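Local coordinates for extracellular solute-binding protein, family 1 (Bifidobacterium longum subsp. infantis ATCC 15697, PDB 3OMB) that probably captures a carbohydrate-like solute outside the cell and hands it to an ABC importer, and holds a magnesium ion, at residues V42-K47 and V98-Y103; S161-H166 and D343-E348; A484-T489 and I517-S522. One frame throughout, in Å; residues are numbered along the deposited sequence.

Contact 1: V42-K47 and V98-Y103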
ATOM      1  N   VAL A  42     -13.241 -15.136 -24.567  1.00 31.92           N
ATOM      2  CA  VAL A  42     -13.068 -14.982 -23.137  1.00 30.17           C
ATOM      3  C   VAL A  42     -13.308 -13.518 -22.763  1.00 29.75           C
ATOM      4  O   VAL A  42     -12.592 -12.621 -23.235  1.00 29.33           O
ATOM      5  CB  VAL A  42     -11.658 -15.431 -22.687  1.00 29.63           C
ATOM      6  CG1 VAL A  42     -11.537 -15.412 -21.155  1.00 28.46           C
ATOM      7  CG2 VAL A  42     -11.332 -16.810 -23.216  1.00 28.91           C
ATOM      8  N   THR A  43     -14.316 -13.286 -21.922  1.00 28.97           N
ATOM      9  CA  THR A  43     -14.536 -11.964 -21.330  1.00 28.52           C
ATOM     10  C   THR A  43     -13.608 -11.768 -20.148  1.00 27.63           C
ATOM     11  O   THR A  43     -13.451 -12.655 -19.312  1.00 28.37           O
ATOM     12  CB  THR A  43     -15.996 -11.757 -20.869  1.00 28.57           C
ATOM     13  OG1 THR A  43     -16.408 -12.875 -20.080  1.00 28.70           O
ATOM     14  CG2 THR A  43     -16.931 -11.631 -22.071  1.00 29.17           C
ATOM     15  N   VAL A  44     -12.973 -10.608 -20.090  1.00 26.70           N
ATOM     16  CA  VAL A  44     -12.037 -10.286 -19.028  1.00 25.59           C
ATOM     17  C   VAL A  44     -12.327  -8.892 -18.538  1.00 25.68           C
ATOM     18  O   VAL A  44     -12.206  -7.925 -19.295  1.00 26.44           O
ATOM     19  CB  VAL A  44     -10.581 -10.321 -19.523  1.00 25.33           C
ATOM     20  CG1 VAL A  44      -9.611 -10.024 -18.366  1.00 24.66           C
ATOM     21  CG2 VAL A  44     -10.267 -11.662 -20.150  1.00 24.06           C
ATOM     22  N   LEU A  45     -12.708  -8.785 -17.273  1.00 25.34           N
ATOM     23  CA  LEU A  45     -12.832  -7.490 -16.623  1.00 24.89           C
ATOM     24  C   LEU A  45     -11.425  -7.101 -16.108  1.00 23.97           C
ATOM     25  O   LEU A  45     -10.726  -7.939 -15.565  1.00 23.76           O
ATOM     26  CB  LEU A  45     -13.813  -7.585 -15.460  1.00 25.28           C
ATOM     27  CG  LEU A  45     -13.793  -6.321 -14.603  1.00 26.11           C
ATOM     28  CD1 LEU A  45     -15.012  -5.488 -14.884  1.00 25.27           C
ATOM     29  CD2 LEU A  45     -13.657  -6.690 -13.139  1.00 27.85           C
ATOM     30  N   VAL A  46     -11.023  -5.845 -16.311  1.00 23.12           N
ATOM     31  CA  VAL A  46      -9.706  -5.353 -15.901  1.00 22.65           C
ATOM     32  C   VAL A  46      -9.832  -3.924 -15.343  1.00 23.63           C
ATOM     33  O   VAL A  46     -10.320  -3.006 -16.010  1.00 23.84           O
ATOM     34  CB  VAL A  46      -8.644  -5.404 -17.064  1.00 22.38           C
ATOM     35  CG1 VAL A  46      -9.118  -4.650 -18.325  1.00 21.05           C
ATOM     36  CG2 VAL A  46      -7.310  -4.886 -16.586  1.00 20.90           C
ATOM     37  N   LYS A  47      -9.402  -3.759 -14.110  1.00 24.39           N
ATOM     38  CA  LYS A  47      -9.327  -2.443 -13.486  1.00 25.62           C
ATOM     39  C   LYS A  47      -8.101  -1.712 -14.021  1.00 25.86           C
ATOM     40  O   LYS A  47      -7.038  -2.321 -14.179  1.00 25.10           O
ATOM     41  CB  LYS A  47      -9.216  -2.604 -11.976  1.00 25.66           C
ATOM     42  CG  LYS A  47      -9.422  -1.302 -11.201  1.00 28.58           C
ATOM     43  CD  LYS A  47      -8.998  -1.468  -9.763  1.00 31.20           C
ATOM     44  CE  LYS A  47     -10.173  -1.801  -8.884  1.00 33.34           C
ATOM     45  NZ  LYS A  47      -9.693  -2.303  -7.560  1.00 36.00           N
ATOM     46  N   VAL A  98     -12.922 -13.936 -16.681  1.00 25.80           N
ATOM     47  CA  VAL A  98     -11.695 -13.677 -15.959  1.00 24.67           C
ATOM     48  C   VAL A  98     -11.796 -12.251 -15.418  1.00 24.54           C
ATOM     49  O   VAL A  98     -12.251 -11.345 -16.116  1.00 24.29           O
ATOM     50  CB  VAL A  98     -10.448 -13.840 -16.872  1.00 24.65           C
ATOM     51  CG1 VAL A  98      -9.129 -13.447 -16.132  1.00 23.16           C
ATOM     52  CG2 VAL A  98     -10.366 -15.267 -17.438  1.00 24.06           C
ATOM     53  N   ASN A  99     -11.373 -12.059 -14.172  1.00 24.38           N
ATOM     54  CA  ASN A  99     -11.516 -10.768 -13.525  1.00 24.40           C
ATOM     55  C   ASN A  99     -10.202 -10.356 -12.893  1.00 24.72           C
ATOM     56  O   ASN A  99      -9.658 -11.074 -12.045  1.00 24.46           O
ATOM     57  CB  ASN A  99     -12.617 -10.832 -12.476  1.00 24.60           C
ATOM     58  CG  ASN A  99     -13.940 -11.231 -13.061  1.00 24.70           C
ATOM     59  OD1 ASN A  99     -14.685 -10.387 -13.514  1.00 26.78           O
ATOM     60  ND2 ASN A  99     -14.223 -12.526 -13.087  1.00 23.71           N
ATOM     61  N   LEU A 100      -9.702  -9.201 -13.326  1.00 24.53           N
ATOM     62  CA  LEU A 100      -8.429  -8.673 -12.856  1.00 24.47           C
ATOM     63  C   LEU A 100      -8.660  -7.507 -11.901  1.00 24.38           C
ATOM     64  O   LEU A 100      -9.159  -6.458 -12.302  1.00 24.05           O
ATOM     65  CB  LEU A 100      -7.527  -8.257 -14.039  1.00 23.95           C
ATOM     66  CG  LEU A 100      -7.357  -9.276 -15.180  1.00 24.78           C
ATOM     67  CD1 LEU A 100      -6.338  -8.777 -16.189  1.00 23.21           C
ATOM     68  CD2 LEU A 100      -6.966 -10.679 -14.684  1.00 24.07           C
ATOM     69  N   ASN A 101      -8.292  -7.710 -10.639  1.00 25.02           N
ATOM     70  CA  ASN A 101      -8.514  -6.745  -9.573  1.00 26.28           C
ATOM     71  C   ASN A 101      -9.969  -6.314  -9.507  1.00 27.13           C
ATOM     72  O   ASN A 101     -10.264  -5.146  -9.292  1.00 27.92           O
ATOM     73  CB  ASN A 101      -7.599  -5.522  -9.706  1.00 26.35           C
ATOM     74  CG  ASN A 101      -6.170  -5.813  -9.293  1.00 27.06           C
ATOM     75  OD1 ASN A 101      -5.905  -6.168  -8.152  1.00 29.02           O
ATOM     76  ND2 ASN A 101      -5.242  -5.639 -10.217  1.00 28.23           N
ATOM     77  N   GLY A 102     -10.870  -7.266  -9.726  1.00 27.75           N
ATOM     78  CA  GLY A 102     -12.303  -6.992  -9.650  1.00 29.18           C
ATOM     79  C   GLY A 102     -12.876  -7.296  -8.284  1.00 29.53           C
ATOM     80  O   GLY A 102     -13.584  -6.475  -7.719  1.00 30.39           O
ATOM     81  N   TYR A 103     -12.528  -8.460  -7.748  1.00 29.92           N
ATOM     82  CA  TYR A 103     -13.185  -9.026  -6.574  1.00 30.84           C
ATOM     83  C   TYR A 103     -12.200  -9.577  -5.580  1.00 31.21           C
ATOM     84  O   TYR A 103     -11.086  -9.923  -5.929  1.00 31.68           O
ATOM     85  CB  TYR A 103     -14.087 -10.174  -7.018  1.00 30.94           C
ATOM     86  CG  TYR A 103     -15.060  -9.753  -8.077  1.00 30.91           C
ATOM     87  CD1 TYR A 103     -16.167  -8.981  -7.752  1.00 31.15           C
ATOM     88  CD2 TYR A 103     -14.849 -10.088  -9.411  1.00 30.22           C
ATOM     89  CE1 TYR A 103     -17.048  -8.556  -8.733  1.00 32.80           C
ATOM     90  CE2 TYR A 103     -15.737  -9.681 -10.402  1.00 30.86           C
ATOM     91  CZ  TYR A 103     -16.835  -8.923 -10.055  1.00 31.77           C
ATOM     92  OH  TYR A 103     -17.716  -8.514 -11.020  1.00 32.48           O
TER
HETATM   93  O   HOH W   1      -6.017  -4.807 -13.191  1.00 21.06           O
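Val44, Val46, Val98 and Leu100 project from one face of two neighbouring parallel strands, and Leu45 and Asn99 from the other. On the first face Val44 and Val98 lie side by side and point the same way, CG2 of Val44 resting 3.9 Å from CB of Val98. Leu100 comes in at a slant: its CG sits 4.0 Å from Val44 CG1, and its CD1 reaches Val46 CG2 at the same distance. With CG swung beside the backbone N (chi1 -49°), the Leu100 branch leans back over the neighbouring strand and bridges its two valines, while helix 363-373 covers this face through Leu369, Ala366 and Leu373. Were Leu100 cut back to an alanine, the valines and Leu373 would probably face a gap where CG and CD1 had been. On the other face, Asn99 OD1 approaches Leu45 CB to 3.5 Å, and its ND2 is hydrogen-bonded to Ala96 O and Ser355 O. Leu45 CD2 reaches beyond it to the CA of Gly102, where a side chain would collide with that methyl. The backbones are joined in regular parallel fashion: Val98 N donates to Thr43 O, Leu45 N to Val98 O, Leu100 N to Leu45 O (2.8 Å) and Lys47 N to Leu100 O (3.3 Å). At the strand ends Lys47 folds its chain at chi3 (-96°), bringing CE to 3.4 Å from Asn101 O and NZ into a weak bond with the same oxygen; a water donates to Lys47 O and accepts from Asn101 ND2. These are the central strands of the N-terminal sheet, consistent with a periplasmic-binding-protein lobe. Burial of the valine-leucine face probably relies on helix 363-373, whereas the buried Asn99 amide is likely to depend on backbone carbonyls to satisfy its hydrogens.

Contact 2: S161-H166 and D343-E348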
ATOM      1  N   SER A 161       9.970  -5.262  -2.265  1.00 18.87           N
ATOM      2  CA  SER A 161       9.705  -6.065  -1.072  1.00 19.94           C
ATOM      3  C   SER A 161       9.671  -5.249   0.243  1.00 19.40           C
ATOM      4  O   SER A 161       9.024  -5.670   1.201  1.00 20.21           O
ATOM      5  CB  SER A 161      10.704  -7.229  -0.957  1.00 20.23           C
ATOM      6  OG  SER A 161      11.974  -6.699  -0.621  1.00 21.60           O
ATOM      7  N   GLY A 162      10.349  -4.101   0.291  1.00 18.17           N
ATOM      8  CA  GLY A 162      10.337  -3.273   1.500  1.00 17.46           C
ATOM      9  C   GLY A 162       9.085  -2.397   1.672  1.00 16.50           C
ATOM     10  O   GLY A 162       8.141  -2.434   0.863  1.00 15.68           O
ATOM     11  N   THR A 163       9.066  -1.607   2.732  1.00 15.75           N
ATOM     12  CA  THR A 163       7.894  -0.776   3.011  1.00 15.09           C
ATOM     13  C   THR A 163       7.787   0.414   2.085  1.00 15.04           C
ATOM     14  O   THR A 163       8.775   0.875   1.574  1.00 14.19           O
ATOM     15  CB  THR A 163       7.833  -0.299   4.480  1.00 15.02           C
ATOM     16  OG1 THR A 163       6.675   0.526   4.651  1.00 15.37           O
ATOM     17  CG2 THR A 163       9.083   0.502   4.883  1.00 13.78           C
ATOM     18  N   GLY A 164       6.571   0.910   1.884  1.00 15.71           N
ATOM     19  CA  GLY A 164       6.387   2.135   1.128  1.00 15.82           C
ATOM     20  C   GLY A 164       6.442   3.380   1.998  1.00 15.80           C
ATOM     21  O   GLY A 164       6.422   4.498   1.477  1.00 15.80           O
ATOM     22  N   GLN A 165       6.524   3.191   3.316  1.00 15.44           N
ATOM     23  CA  GLN A 165       6.521   4.309   4.274  1.00 15.48           C
ATOM     24  C   GLN A 165       7.929   4.680   4.685  1.00 15.37           C
ATOM     25  O   GLN A 165       8.703   3.813   5.092  1.00 16.44           O
ATOM     26  CB  GLN A 165       5.725   3.928   5.531  1.00 15.42           C
ATOM     27  CG  GLN A 165       4.484   3.070   5.234  1.00 15.80           C
ATOM     28  CD  GLN A 165       3.439   3.816   4.437  1.00 17.77           C
ATOM     29  OE1 GLN A 165       3.140   5.000   4.716  1.00 17.37           O
ATOM     30  NE2 GLN A 165       2.867   3.134   3.426  1.00 16.31           N
ATOM     31  N   HIS A 166       8.272   5.968   4.576  1.00 14.82           N
ATOM     32  CA  HIS A 166       9.581   6.464   4.973  1.00 13.95           C
ATOM     33  C   HIS A 166       9.442   7.840   5.576  1.00 14.19           C
ATOM     34  O   HIS A 166       8.410   8.486   5.399  1.00 13.88           O
ATOM     35  CB  HIS A 166      10.529   6.498   3.779  1.00 14.01           C
ATOM     36  CG  HIS A 166      10.411   5.281   2.923  1.00 15.05           C
ATOM     37  ND1 HIS A 166       9.578   5.232   1.828  1.00 16.34           N
ATOM     38  CD2 HIS A 166      10.918   4.035   3.069  1.00 15.70           C
ATOM     39  CE1 HIS A 166       9.623   4.020   1.297  1.00 17.86           C
ATOM     40  NE2 HIS A 166      10.435   3.276   2.029  1.00 17.93           N
ATOM     41  N   ASP A 343       7.880   0.745  10.074  1.00 14.03           N
ATOM     42  CA  ASP A 343       6.739   0.153   9.411  1.00 14.85           C
ATOM     43  C   ASP A 343       7.086  -1.179   8.744  1.00 15.48           C
ATOM     44  O   ASP A 343       8.079  -1.276   8.019  1.00 15.41           O
ATOM     45  CB  ASP A 343       6.201   1.151   8.371  1.00 15.20           C
ATOM     46  CG  ASP A 343       4.953   0.673   7.701  1.00 15.32           C
ATOM     47  OD1 ASP A 343       5.036  -0.058   6.696  1.00 16.42           O
ATOM     48  OD2 ASP A 343       3.876   1.061   8.158  1.00 18.70           O
ATOM     49  N   GLY A 344       6.248  -2.191   8.993  1.00 15.59           N
ATOM     50  CA  GLY A 344       6.500  -3.546   8.536  1.00 16.31           C
ATOM     51  C   GLY A 344       5.877  -3.946   7.209  1.00 16.55           C
ATOM     52  O   GLY A 344       5.882  -5.119   6.860  1.00 16.94           O
ATOM     53  N   SER A 345       5.327  -2.989   6.469  1.00 16.43           N
ATOM     54  CA  SER A 345       4.691  -3.304   5.171  1.00 16.00           C
ATOM     55  C   SER A 345       5.671  -3.856   4.125  1.00 16.88           C
ATOM     56  O   SER A 345       6.898  -3.690   4.240  1.00 15.85           O
ATOM     57  CB  SER A 345       4.015  -2.069   4.585  1.00 15.67           C
ATOM     58  OG  SER A 345       3.134  -1.441   5.508  1.00 13.13           O
ATOM     59  N   SER A 346       5.104  -4.520   3.118  1.00 17.44           N
ATOM     60  CA  SER A 346       5.826  -4.866   1.908  1.00 18.76           C
ATOM     61  C   SER A 346       5.050  -4.277   0.749  1.00 18.88           C
ATOM     62  O   SER A 346       3.827  -4.319   0.755  1.00 19.93           O
ATOM     63  CB  SER A 346       5.910  -6.394   1.761  1.00 19.24           C
ATOM     64  OG  SER A 346       6.315  -6.716   0.443  1.00 21.97           O
ATOM     65  N   SER A 347       5.740  -3.719  -0.235  1.00 19.72           N
ATOM     66  CA  SER A 347       5.077  -3.153  -1.413  1.00 20.01           C
ATOM     67  C   SER A 347       4.963  -4.155  -2.581  1.00 20.53           C
ATOM     68  O   SER A 347       4.502  -3.796  -3.652  1.00 19.72           O
ATOM     69  CB  SER A 347       5.832  -1.902  -1.876  1.00 19.99           C
ATOM     70  OG  SER A 347       6.030  -0.999  -0.801  1.00 19.62           O
ATOM     71  N   GLU A 348       5.383  -5.399  -2.364  1.00 21.45           N
ATOM     72  CA  GLU A 348       5.520  -6.364  -3.452  1.00 22.97           C
ATOM     73  C   GLU A 348       4.209  -7.077  -3.785  1.00 23.43           C
ATOM     74  O   GLU A 348       3.732  -7.019  -4.929  1.00 22.61           O
ATOM     75  CB  GLU A 348       6.583  -7.413  -3.117  1.00 23.24           C
ATOM     76  CG  GLU A 348       6.758  -8.434  -4.254  1.00 24.93           C
ATOM     77  CD  GLU A 348       7.867  -9.448  -3.984  1.00 27.02           C
ATOM     78  OE1 GLU A 348       8.157 -10.275  -4.896  1.00 26.09           O
ATOM     79  OE2 GLU A 348       8.452  -9.407  -2.874  1.00 28.42           O
TER
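Thr163 and Asp343 join two irregular loops near the centre of the chain, and each residue also closes a turn of its own: Thr163 an ST turn and Asp343 an Asx turn. Along the threonine, CB lies 3.5 Å from Ser345 O, and CG2 packs near Asp343 O. OG1, held anti to the backbone N (chi1 179°), can then serve both loops at once: it donates to Asp343 OD1 at 2.7 Å and accepts from Gln165 N in a nearly straight bond (171°). Asp343 OD1 is thereby gripped by three donors. Ser345 OG is met by the syn lone pair of Asp343 OD1, whereas Thr163 OG1 and Ser345 N come in out of the carboxylate plane, from opposite faces; OD2 is taken by Thr237 and Phe239. So many donors around a buried carboxylate would probably favour its ionised form. Gln165 lays CG against the carboxylate carbon, 3.5 Å from Asp343 CG, and sends its amide on to Asn240 and Tyr224. Farther along, Ser346 OG donates to Ser161 O from above the carbonyl plane and accepts from Glu348 N, making a second ST turn. Arg452 of helix 436-452 binds both Asp343 O and Ser345 O, tying this helix to the paired loops. Gly162 O takes two bonds from one residue, Ser347 N at 2.9 Å and Ser347 OG at 3.0 Å, arriving from opposite faces of its plane.

Contact 3: A484-T489 and I517-S522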
ATOM      1  N   ALA A 484     -17.464   1.318  11.472  1.00 29.51           N
ATOM      2  CA  ALA A 484     -18.270   2.512  11.238  1.00 31.48           C
ATOM      3  C   ALA A 484     -18.535   3.222  12.559  1.00 32.48           C
ATOM      4  O   ALA A 484     -18.601   4.436  12.598  1.00 33.75           O
ATOM      5  CB  ALA A 484     -19.583   2.172  10.522  1.00 31.58           C
ATOM      6  N   GLU A 485     -18.681   2.471  13.648  1.00 33.53           N
ATOM      7  CA  GLU A 485     -18.831   3.089  14.969  1.00 34.21           C
ATOM      8  C   GLU A 485     -17.486   3.581  15.516  1.00 33.38           C
ATOM      9  O   GLU A 485     -17.415   4.676  16.037  1.00 33.76           O
ATOM     10  CB  GLU A 485     -19.560   2.161  15.963  1.00 35.62           C
ATOM     11  CG  GLU A 485     -20.813   1.472  15.362  1.00 40.31           C
ATOM     12  CD  GLU A 485     -21.995   1.312  16.334  1.00 46.76           C
ATOM     13  OE1 GLU A 485     -21.765   1.084  17.554  1.00 47.95           O
ATOM     14  OE2 GLU A 485     -23.174   1.388  15.858  1.00 49.58           O
ATOM     15  N   ILE A 486     -16.420   2.791  15.368  1.00 31.84           N
ATOM     16  CA  ILE A 486     -15.087   3.171  15.861  1.00 30.74           C
ATOM     17  C   ILE A 486     -14.607   4.462  15.169  1.00 30.80           C
ATOM     18  O   ILE A 486     -14.176   5.428  15.805  1.00 29.94           O
ATOM     19  CB  ILE A 486     -14.055   2.005  15.645  1.00 30.38           C
ATOM     20  CG1 ILE A 486     -14.403   0.808  16.539  1.00 30.67           C
ATOM     21  CG2 ILE A 486     -12.599   2.470  15.849  1.00 29.09           C
ATOM     22  CD1 ILE A 486     -13.822  -0.537  16.033  1.00 31.47           C
ATOM     23  N   PHE A 487     -14.714   4.482  13.856  1.00 31.19           N
ATOM     24  CA  PHE A 487     -14.280   5.634  13.107  1.00 32.10           C
ATOM     25  C   PHE A 487     -15.440   6.638  12.840  1.00 33.17           C
ATOM     26  O   PHE A 487     -15.438   7.352  11.853  1.00 34.04           O
ATOM     27  CB  PHE A 487     -13.549   5.171  11.847  1.00 31.66           C
ATOM     28  CG  PHE A 487     -12.294   4.390  12.140  1.00 30.99           C
ATOM     29  CD1 PHE A 487     -11.114   5.041  12.451  1.00 31.16           C
ATOM     30  CD2 PHE A 487     -12.302   3.005  12.124  1.00 30.73           C
ATOM     31  CE1 PHE A 487      -9.958   4.333  12.732  1.00 32.31           C
ATOM     32  CE2 PHE A 487     -11.148   2.286  12.411  1.00 30.74           C
ATOM     33  CZ  PHE A 487      -9.970   2.956  12.707  1.00 31.49           C
ATOM     34  N   ASN A 488     -16.422   6.684  13.744  1.00 33.91           N
ATOM     35  CA  ASN A 488     -17.433   7.746  13.739  1.00 34.22           C
ATOM     36  C   ASN A 488     -16.813   9.081  14.175  1.00 33.85           C
ATOM     37  O   ASN A 488     -16.982  10.080  13.477  1.00 34.47           O
ATOM     38  CB  ASN A 488     -18.629   7.367  14.650  1.00 34.58           C
ATOM     39  CG  ASN A 488     -19.754   8.413  14.638  1.00 35.68           C
ATOM     40  OD1 ASN A 488     -20.062   9.015  13.606  1.00 34.22           O
ATOM     41  ND2 ASN A 488     -20.385   8.609  15.793  1.00 36.92           N
ATOM     42  N   THR A 489     -16.087   9.090  15.305  1.00 32.59           N
ATOM     43  CA  THR A 489     -15.472  10.325  15.834  1.00 31.40           C
ATOM     44  C   THR A 489     -13.971  10.233  16.194  1.00 29.63           C
ATOM     45  O   THR A 489     -13.377  11.243  16.593  1.00 29.18           O
ATOM     46  CB  THR A 489     -16.215  10.879  17.097  1.00 32.09           C
ATOM     47  OG1 THR A 489     -16.104   9.942  18.179  1.00 33.89           O
ATOM     48  CG2 THR A 489     -17.714  11.199  16.822  1.00 32.30           C
ATOM     49  N   ILE A 517     -18.499   0.266  22.168  1.00 31.10           N
ATOM     50  CA  ILE A 517     -19.159   0.170  20.861  1.00 30.05           C
ATOM     51  C   ILE A 517     -18.512  -0.867  19.948  1.00 28.73           C
ATOM     52  O   ILE A 517     -18.700  -0.843  18.719  1.00 28.82           O
ATOM     53  CB  ILE A 517     -19.231   1.511  20.171  1.00 30.35           C
ATOM     54  CG1 ILE A 517     -17.817   2.077  19.993  1.00 31.46           C
ATOM     55  CG2 ILE A 517     -20.188   2.462  20.963  1.00 31.18           C
ATOM     56  CD1 ILE A 517     -17.769   3.366  19.208  1.00 33.14           C
ATOM     57  N   GLY A 518     -17.718  -1.744  20.561  1.00 26.87           N
ATOM     58  CA  GLY A 518     -17.221  -2.945  19.886  1.00 24.93           C
ATOM     59  C   GLY A 518     -15.745  -3.104  19.610  1.00 23.05           C
ATOM     60  O   GLY A 518     -15.364  -4.094  18.999  1.00 22.45           O
ATOM     61  N   LEU A 519     -14.907  -2.163  20.069  1.00 21.56           N
ATOM     62  CA  LEU A 519     -13.466  -2.242  19.803  1.00 19.50           C
ATOM     63  C   LEU A 519     -12.828  -3.544  20.288  1.00 19.61           C
ATOM     64  O   LEU A 519     -12.003  -4.144  19.590  1.00 18.61           O
ATOM     65  CB  LEU A 519     -12.705  -1.044  20.376  1.00 18.65           C
ATOM     66  CG  LEU A 519     -11.206  -1.116  20.049  1.00 16.75           C
ATOM     67  CD1 LEU A 519     -10.958  -1.110  18.519  1.00 14.74           C
ATOM     68  CD2 LEU A 519     -10.468   0.010  20.690  1.00 16.82           C
ATOM     69  N   GLN A 520     -13.215  -3.978  21.485  1.00 20.23           N
ATOM     70  CA  GLN A 520     -12.658  -5.194  22.067  1.00 20.39           C
ATOM     71  C   GLN A 520     -13.129  -6.419  21.327  1.00 19.52           C
ATOM     72  O   GLN A 520     -12.418  -7.420  21.275  1.00 19.37           O
ATOM     73  CB  GLN A 520     -13.091  -5.306  23.504  1.00 21.93           C
ATOM     74  CG  GLN A 520     -12.843  -4.061  24.292  1.00 25.78           C
ATOM     75  CD  GLN A 520     -11.637  -4.203  25.132  1.00 31.44           C
ATOM     76  OE1 GLN A 520     -10.521  -4.104  24.626  1.00 37.44           O
ATOM     77  NE2 GLN A 520     -11.831  -4.448  26.432  1.00 30.87           N
ATOM     78  N   GLU A 521     -14.333  -6.344  20.765  1.00 18.55           N
ATOM     79  CA  GLU A 521     -14.838  -7.414  19.905  1.00 18.25           C
ATOM     80  C   GLU A 521     -14.013  -7.541  18.632  1.00 17.22           C
ATOM     81  O   GLU A 521     -13.643  -8.644  18.244  1.00 17.04           O
ATOM     82  CB  GLU A 521     -16.305  -7.185  19.557  1.00 18.83           C
ATOM     83  CG  GLU A 521     -16.895  -8.314  18.743  1.00 21.72           C
ATOM     84  CD  GLU A 521     -18.320  -8.041  18.352  1.00 27.02           C
ATOM     85  OE1 GLU A 521     -18.603  -6.930  17.837  1.00 29.72           O
ATOM     86  OE2 GLU A 521     -19.164  -8.932  18.564  1.00 30.06           O
ATOM     87  N   SER A 522     -13.725  -6.404  17.998  1.00 16.61           N
ATOM     88  CA  SER A 522     -12.880  -6.366  16.822  1.00 16.52           C
ATOM     89  C   SER A 522     -11.498  -6.924  17.103  1.00 16.20           C
ATOM     90  O   SER A 522     -10.989  -7.761  16.347  1.00 17.39           O
ATOM     91  CB  SER A 522     -12.798  -4.929  16.267  1.00 16.07           C
ATOM     92  OG  SER A 522     -14.073  -4.543  15.777  1.00 16.32           O
TER
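The backbones of 484-489 and 517-522 stay well apart, Glu485 CA lying 6.6 Å from Ile517 CA, with no hydrogen bond passing between the segments, so side chains make the join. Ile517 presses its CD1 onto the backbone of Glu485, 3.4 Å from that residue's O. Its CG1 lies between the backbone N and the carbonyl carbon (chi1 58°), which turns the extended branch toward the end of the facing helix. Glu485 answers with its own chain: CB lies 3.9 Å from Ile517 CD1, and a bend at chi2 carries OE1 back to 3.7 Å from Ile517 CB, a carboxylate oxygen beside an apolar side chain. In this C-terminal helical region the end of helix 473-486 packs against the start of helix 519-534, the last of the chain, which has Gly518 as its N-cap. At the positive phi of Gly518 a CB would run into the carbonyl O of Ile517, so the position suits glycine. Deeper in, Ile486 and Leu519 cross at about a right angle and touch methyl to methyl, CD1 to CD1, at 3.8 Å. Leu259 packs on Ile486, and Phe248 of strand 248-251 covers Leu519 and Ser522. The same Ile486 CD1 lies 4.0 Å from Ser522 OG, a hydroxyl hydrogen-bonded to Asn482 of helix 473-486.

Overall arrangement
Starting from the N terminus, contact 1 closes first, its strand pair spanning the 50 residues that include strand 71-78 and helix 79-92. Contact 2 opens later and closes a much longer loop of 176 residues, bringing the approach to strand 166-170 against the approach to strand 349-350. Contact 3 closes the shortest loop, 27 mostly helical residues near the C terminus. The three follow in series and neither nest nor cross. Their centres lie about 27 Å (1 and 2), 34 Å (1 and 3) and 27 Å (2 and 3) apart, and none touches another. Contact 1 joins the two central strands of the N-terminal sheet, contact 2 joins central loops, and contact 3 packs C-terminal helices at the periphery.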